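Local atomic coordinates of uncharacterized protein (Pseudomonas aeruginosa, PDB entry 6P8P), a protein that probably takes part, as a HORMA domain protein of a type III CBASS system, in regulating a bacterial cGAS-like enzyme during defence against phages. Residues A[61-66]-A[96-102]; A[111-115]-A[126-130]. The protein carries 2 engineered substitutions. One frame throughout, in Å; residues are numbered along the deposited sequence.

Contact 1. Residues A[61-66]-A[96-102]. Engineered in segment 96-102: Met102 (natural residue Val).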
loop_
_atom_site.group_PDB
_atom_site.type_symbol
_atom_site.label_atom_id
_atom_site.label_comp_id
_atom_site.label_asym_id
_atom_site.label_seq_id
_atom_site.Cartn_x
_atom_site.Cartn_y
_atom_site.Cartn_z
ATOM N N ILE A 61 10.361 -11.859 4.479
ATOM C CA ILE A 61 9.028 -11.994 5.052
ATOM C C ILE A 61 9.016 -13.255 5.904
ATOM O O ILE A 61 9.440 -14.323 5.449
ATOM C CB ILE A 61 7.974 -12.069 3.936
ATOM C CG1 ILE A 61 7.931 -10.763 3.170
ATOM C CG2 ILE A 61 6.633 -12.437 4.556
ATOM C CD1 ILE A 61 7.275 -10.870 1.796
ATOM N N VAL A 62 8.635 -13.133 7.172
ATOM C CA VAL A 62 8.706 -14.276 8.085
ATOM C C VAL A 62 7.336 -14.642 8.601
ATOM O O VAL A 62 6.691 -13.838 9.277
ATOM C CB VAL A 62 9.645 -14.018 9.267
ATOM C CG1 VAL A 62 9.718 -15.269 10.138
ATOM C CG2 VAL A 62 11.024 -13.618 8.771
ATOM N N ALA A 63 6.911 -15.871 8.319
ATOM C CA ALA A 63 5.688 -16.429 8.877
ATOM C C ALA A 63 6.048 -17.347 10.039
ATOM O O ALA A 63 7.006 -18.128 9.937
ATOM C CB ALA A 63 4.924 -17.217 7.814
ATOM N N THR A 64 5.318 -17.196 11.146
ATOM C CA THR A 64 5.434 -18.030 12.339
ATOM C C THR A 64 4.092 -18.695 12.613
ATOM O O THR A 64 3.031 -18.165 12.274
ATOM C CB THR A 64 5.885 -17.211 13.557
ATOM O OG1 THR A 64 5.014 -16.098 13.764
ATOM C CG2 THR A 64 7.305 -16.683 13.374
ATOM N N CYS A 65 4.132 -19.875 13.225
ATOM C CA CYS A 65 2.903 -20.630 13.436
ATOM C C CYS A 65 3.199 -21.711 14.472
ATOM O O CYS A 65 4.318 -21.803 14.984
ATOM C CB CYS A 65 2.404 -21.261 12.136
ATOM S SG CYS A 65 3.483 -22.667 11.541
ATOM N N ASP A 66 2.181 -22.518 14.773
ATOM C CA ASP A 66 2.361 -23.781 15.502
ATOM C C ASP A 66 3.003 -24.768 14.525
ATOM O O ASP A 66 2.341 -25.580 13.868
ATOM C CB ASP A 66 1.038 -24.318 16.032
ATOM C CG ASP A 66 1.162 -25.721 16.604
ATOM O OD1 ASP A 66 2.283 -26.117 16.976
ATOM O OD2 ASP A 66 0.130 -26.429 16.659
ATOM N N LEU A 96 0.490 -21.394 8.436
ATOM C CA LEU A 96 -0.100 -20.457 9.389
ATOM C C LEU A 96 -0.932 -21.179 10.452
ATOM O O LEU A 96 -1.875 -20.626 11.008
ATOM C CB LEU A 96 -0.937 -19.411 8.664
ATOM C CG LEU A 96 -0.181 -18.537 7.652
ATOM C CD1 LEU A 96 -1.128 -17.537 7.007
ATOM C CD2 LEU A 96 0.992 -17.813 8.268
ATOM N N LYS A 97 -0.550 -22.398 10.784
ATOM C CA LYS A 97 -1.300 -23.189 11.751
ATOM C C LYS A 97 -1.354 -22.503 13.110
ATOM O O LYS A 97 -0.338 -22.008 13.614
ATOM C CB LYS A 97 -0.653 -24.563 11.872
ATOM C CG LYS A 97 -1.457 -25.548 12.722
ATOM C CD LYS A 97 -0.730 -26.891 12.711
ATOM C CE LYS A 97 -1.642 -28.001 13.213
ATOM N NZ LYS A 97 -2.240 -27.645 14.518
ATOM N N GLY A 98 -2.548 -22.470 13.699
ATOM C CA GLY A 98 -2.649 -22.065 15.091
ATOM C C GLY A 98 -2.429 -20.584 15.273
ATOM O O GLY A 98 -2.943 -19.758 14.518
ATOM N N ASP A 99 -1.632 -20.247 16.288
ATOM C CA ASP A 99 -1.347 -18.863 16.682
ATOM C C ASP A 99 -0.262 -18.322 15.750
ATOM O O ASP A 99 0.934 -18.340 16.042
ATOM C CB ASP A 99 -0.920 -18.799 18.140
ATOM C CG ASP A 99 -0.598 -17.398 18.588
ATOM O OD1 ASP A 99 -1.052 -16.445 17.943
ATOM O OD2 ASP A 99 0.118 -17.252 19.590
ATOM N N TRP A 100 -0.697 -17.841 14.599
ATOM C CA TRP A 100 0.222 -17.484 13.531
ATOM C C TRP A 100 0.547 -16.000 13.562
ATOM O O TRP A 100 -0.166 -15.187 14.159
ATOM C CB TRP A 100 -0.368 -17.865 12.167
ATOM C CG TRP A 100 -1.598 -17.107 11.773
ATOM C CD1 TRP A 100 -2.901 -17.443 12.043
ATOM C CD2 TRP A 100 -1.647 -15.884 11.016
ATOM N NE1 TRP A 100 -3.751 -16.512 11.502
ATOM C CE2 TRP A 100 -3.005 -15.532 10.884
ATOM C CE3 TRP A 100 -0.675 -15.044 10.459
ATOM C CZ2 TRP A 100 -3.410 -14.400 10.194
ATOM C CZ3 TRP A 100 -1.085 -13.911 9.789
ATOM C CH2 TRP A 100 -2.432 -13.598 9.662
ATOM N N GLY A 101 1.655 -15.655 12.911
ATOM C CA GLY A 101 2.015 -14.263 12.731
ATOM C C GLY A 101 2.843 -14.122 11.482
ATOM O O GLY A 101 3.329 -15.099 10.907
ATOM N N MET A 102 2.994 -12.877 11.041
ATOM C CA MET A 102 3.820 -12.563 9.889
ATOM C C MET A 102 4.548 -11.254 10.135
ATOM O O MET A 102 3.954 -10.287 10.623
ATOM C CB MET A 102 2.997 -12.451 8.602
ATOM C CG MET A 102 2.540 -13.750 8.040
ATOM S SD MET A 102 1.836 -13.517 6.426
ATOM C CE MET A 102 3.255 -12.900 5.502
HETATM O O HOH W 1 3.353 -16.798 15.637
HETATM O O HOH W 2 -2.538 -25.499 16.572
#

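Contact 2. Residues A[111-115]-A[126-130]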
loop_
_atom_site.group_PDB
_atom_site.type_symbol
_atom_site.label_atom_id
_atom_site.label_comp_id
_atom_site.label_asym_id
_atom_site.label_seq_id
_atom_site.Cartn_x
_atom_site.Cartn_y
_atom_site.Cartn_z
ATOM N N LEU A 111 8.312 2.994 8.379
ATOM C CA LEU A 111 7.649 2.141 9.351
ATOM C C LEU A 111 6.429 2.821 9.947
ATOM O O LEU A 111 5.453 2.159 10.314
ATOM C CB LEU A 111 8.602 1.768 10.489
ATOM C CG LEU A 111 9.379 0.491 10.414
ATOM C CD1 LEU A 111 10.226 0.375 11.732
ATOM C CD2 LEU A 111 8.503 -0.703 10.214
ATOM N N GLY A 112 6.493 4.132 10.128
ATOM C CA GLY A 112 5.382 4.854 10.720
ATOM C C GLY A 112 4.088 4.616 9.977
ATOM O O GLY A 112 3.094 4.161 10.556
ATOM N N TRP A 113 4.083 4.890 8.673
ATOM C CA TRP A 113 2.846 4.717 7.923
ATOM C C TRP A 113 2.524 3.242 7.728
ATOM O O TRP A 113 1.357 2.845 7.813
ATOM C CB TRP A 113 2.908 5.480 6.593
ATOM C CG TRP A 113 3.499 4.814 5.380
ATOM C CD1 TRP A 113 4.735 5.046 4.828
ATOM C CD2 TRP A 113 2.844 3.872 4.521
ATOM N NE1 TRP A 113 4.887 4.270 3.697
ATOM C CE2 TRP A 113 3.745 3.542 3.495
ATOM C CE3 TRP A 113 1.591 3.251 4.541
ATOM C CZ2 TRP A 113 3.420 2.642 2.477
ATOM C CZ3 TRP A 113 1.274 2.381 3.533
ATOM C CH2 TRP A 113 2.191 2.064 2.531
ATOM N N VAL A 114 3.543 2.410 7.534
ATOM C CA VAL A 114 3.279 1.000 7.260
ATOM C C VAL A 114 2.672 0.321 8.472
ATOM O O VAL A 114 1.728 -0.457 8.337
ATOM C CB VAL A 114 4.567 0.318 6.788
ATOM C CG1 VAL A 114 4.394 -1.190 6.802
ATOM C CG2 VAL A 114 4.905 0.808 5.410
ATOM N N GLN A 115 3.223 0.552 9.668
ATOM C CA GLN A 115 2.689 -0.127 10.844
ATOM C C GLN A 115 1.259 0.309 11.123
ATOM O O GLN A 115 0.410 -0.523 11.463
ATOM C CB GLN A 115 3.595 0.112 12.059
ATOM C CG GLN A 115 4.975 -0.529 11.874
ATOM C CD GLN A 115 5.856 -0.477 13.109
ATOM O OE1 GLN A 115 6.577 -1.439 13.436
ATOM N NE2 GLN A 115 5.824 0.647 13.793
ATOM N N ILE A 126 2.647 -7.803 11.090
ATOM C CA ILE A 126 3.358 -6.624 11.558
ATOM C C ILE A 126 4.536 -6.367 10.627
ATOM O O ILE A 126 4.879 -7.188 9.780
ATOM C CB ILE A 126 3.825 -6.776 13.014
ATOM C CG1 ILE A 126 4.749 -7.987 13.159
ATOM C CG2 ILE A 126 2.616 -6.948 13.930
ATOM C CD1 ILE A 126 5.306 -8.171 14.568
ATOM N N ALA A 127 5.150 -5.200 10.797
ATOM C CA ALA A 127 6.321 -4.812 10.039
ATOM C C ALA A 127 7.484 -4.529 10.976
ATOM O O ALA A 127 7.308 -4.087 12.113
ATOM C CB ALA A 127 6.024 -3.576 9.186
ATOM N N ARG A 128 8.671 -4.764 10.473
ATOM C CA ARG A 128 9.895 -4.475 11.203
ATOM C C ARG A 128 10.891 -3.749 10.321
ATOM O O ARG A 128 10.873 -3.890 9.099
ATOM C CB ARG A 128 10.556 -5.769 11.729
ATOM C CG ARG A 128 11.128 -6.590 10.623
ATOM C CD ARG A 128 11.690 -7.934 11.114
ATOM N NE ARG A 128 12.542 -8.540 10.088
ATOM C CZ ARG A 128 12.089 -9.255 9.057
ATOM N NH1 ARG A 128 10.781 -9.475 8.918
ATOM N NH2 ARG A 128 12.934 -9.721 8.156
ATOM N N ASP A 129 11.765 -2.963 10.963
ATOM C CA ASP A 129 12.948 -2.397 10.330
ATOM C C ASP A 129 13.750 -3.484 9.645
ATOM O O ASP A 129 14.167 -4.456 10.278
ATOM C CB ASP A 129 13.775 -1.695 11.420
ATOM C CG ASP A 129 15.128 -1.183 10.934
ATOM O OD1 ASP A 129 15.509 -1.387 9.769
ATOM O OD2 ASP A 129 15.828 -0.571 11.766
ATOM N N LEU A 130 13.951 -3.333 8.335
ATOM C CA LEU A 130 14.559 -4.411 7.571
ATOM C C LEU A 130 16.043 -4.592 7.872
ATOM O O LEU A 130 16.646 -5.540 7.350
ATOM C CB LEU A 130 14.343 -4.197 6.066
ATOM C CG LEU A 130 14.846 -2.926 5.399
ATOM C CD1 LEU A 130 16.346 -2.908 5.222
ATOM C CD2 LEU A 130 14.153 -2.784 4.022
#

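Contact 1. Residues A[61-66]-A[96-102]
Thr64 and Gly101 face each other as a hydrogen-bonded antiparallel pair: Thr64 N donates to Gly101 O over 2.9 Å, almost straight at 171°, and Gly101 N returns a bond of 2.9 Å to Thr64 O. Where the strands end, Asp66 N binds Lys97 O at 2.8 Å, so the backbone pairing extends into the loop, and Cys65 CB closely approaches the same carbonyl, 3.2 Å from Lys97 O. CA-H...O contacts add to the pairing, Met102 CA lying 3.2 Å from Val62 O.

Glycine suits position 101 because a beta-carbon there would crowd Thr64 OG1. That hydroxyl stands between its backbone N and carbonyl carbon (chi1 55°) and shares a water with Asp99 O, to which the water donates.

Charge gathers at the open end. Lys97 runs extended alongside Asp66 before bending at chi4, bringing NZ to 3.4 Å from Asp66 OD2, a weak salt bridge that a second water spans. Asp66 has two conformers, so this pairing may not be constant; the carboxylate of Asp99 turns instead to Arg124.

Apolar groups lie on the sheet face of Ala63 and Met102, beneath helix 17-29. Small Ala63 CB comes 4.0 Å from Leu96 CD2, while the engineered Met102, also modelled twice, meets Ile61 in the conformer described here.

The contact thus combines firm main-chain bonds and an apolar face with polar links, partly through water, at the exposed tip, where exposure probably weakens the pull between the charges.

Contact 2. Residues A[111-115]-A[126-130]
Ala127 CB is directed at the helix, where it meets Val114 CG1 at 3.7 Å and Leu111 CD2 at 3.9 Å. The methyl of alanine suits this place: it fills the meeting point of two branched side chains while letting the helix lie close, the axes of 111-115 and 126-129 passing within 8.6 Å. They run nearly antiparallel, at 167°, so Leu111 lies near Asp129 and Gln115 near Ala127.

Leu111 reaches toward the strand with both branches. CD2 takes Ala127 and the carbonyl carbon of Arg128, whereas Leu111 CD1 goes further along the strand to the backbone N of Asp129, 3.8 Å away, and touches Asp129 CB, the two side chains crossing at about a right angle. The chi1 of Leu111, -94°, lies off the staggered value and sends the two methyls to Ala127 and Asp129.

Val114, one turn on, holds CG1 anti to its backbone N (chi1 167°), and this aims that methyl at Ala127. Its other methyl, CG2, sits 3.5 Å above the centre of the Trp113 ring, a CH-pi-like placement that links the inward valine to its neighbour in the helix. At the edge, Gln115 adds its aliphatic part, Gln115 CG lying 4.2 Å from Ala127 CB. Arg128 turns away to the other face of the sheet, where its guanidinium binds Pro60, Ser103 and Gln132.

This is the helix-on-strand packing of a beta-alpha-beta crossover, in which helix 111-119 joins strand 101-106 to strand 125-129. Leu111 and Val114 also lie on Cys106, Val114 meets Val46 of helix 44-52, and Trp113 packs on Ala52 of the second subunit.

Overall arrangement
Both contacts belong to one mixed sheet, in which strand 101-106 lies between strands 61-64 and 125-129; they meet where Met102 O probably accepts a hydrogen bond from Ile126 N. Contact 1 joins two strands within the sheet through main-chain bonds, whereas contact 2 lays a helix over a strand that is outermost within this chain, through apolar contacts of Leu111, Val114 and Ala127. Each is partly buried: contact 1 passes from an apolar face under helix 17-29 to a charged, watered loop, and contact 2 from buried Val114 and Ala127 to exposed Gln115. Their centres lie about 18 Å apart, and they follow one another along the chain.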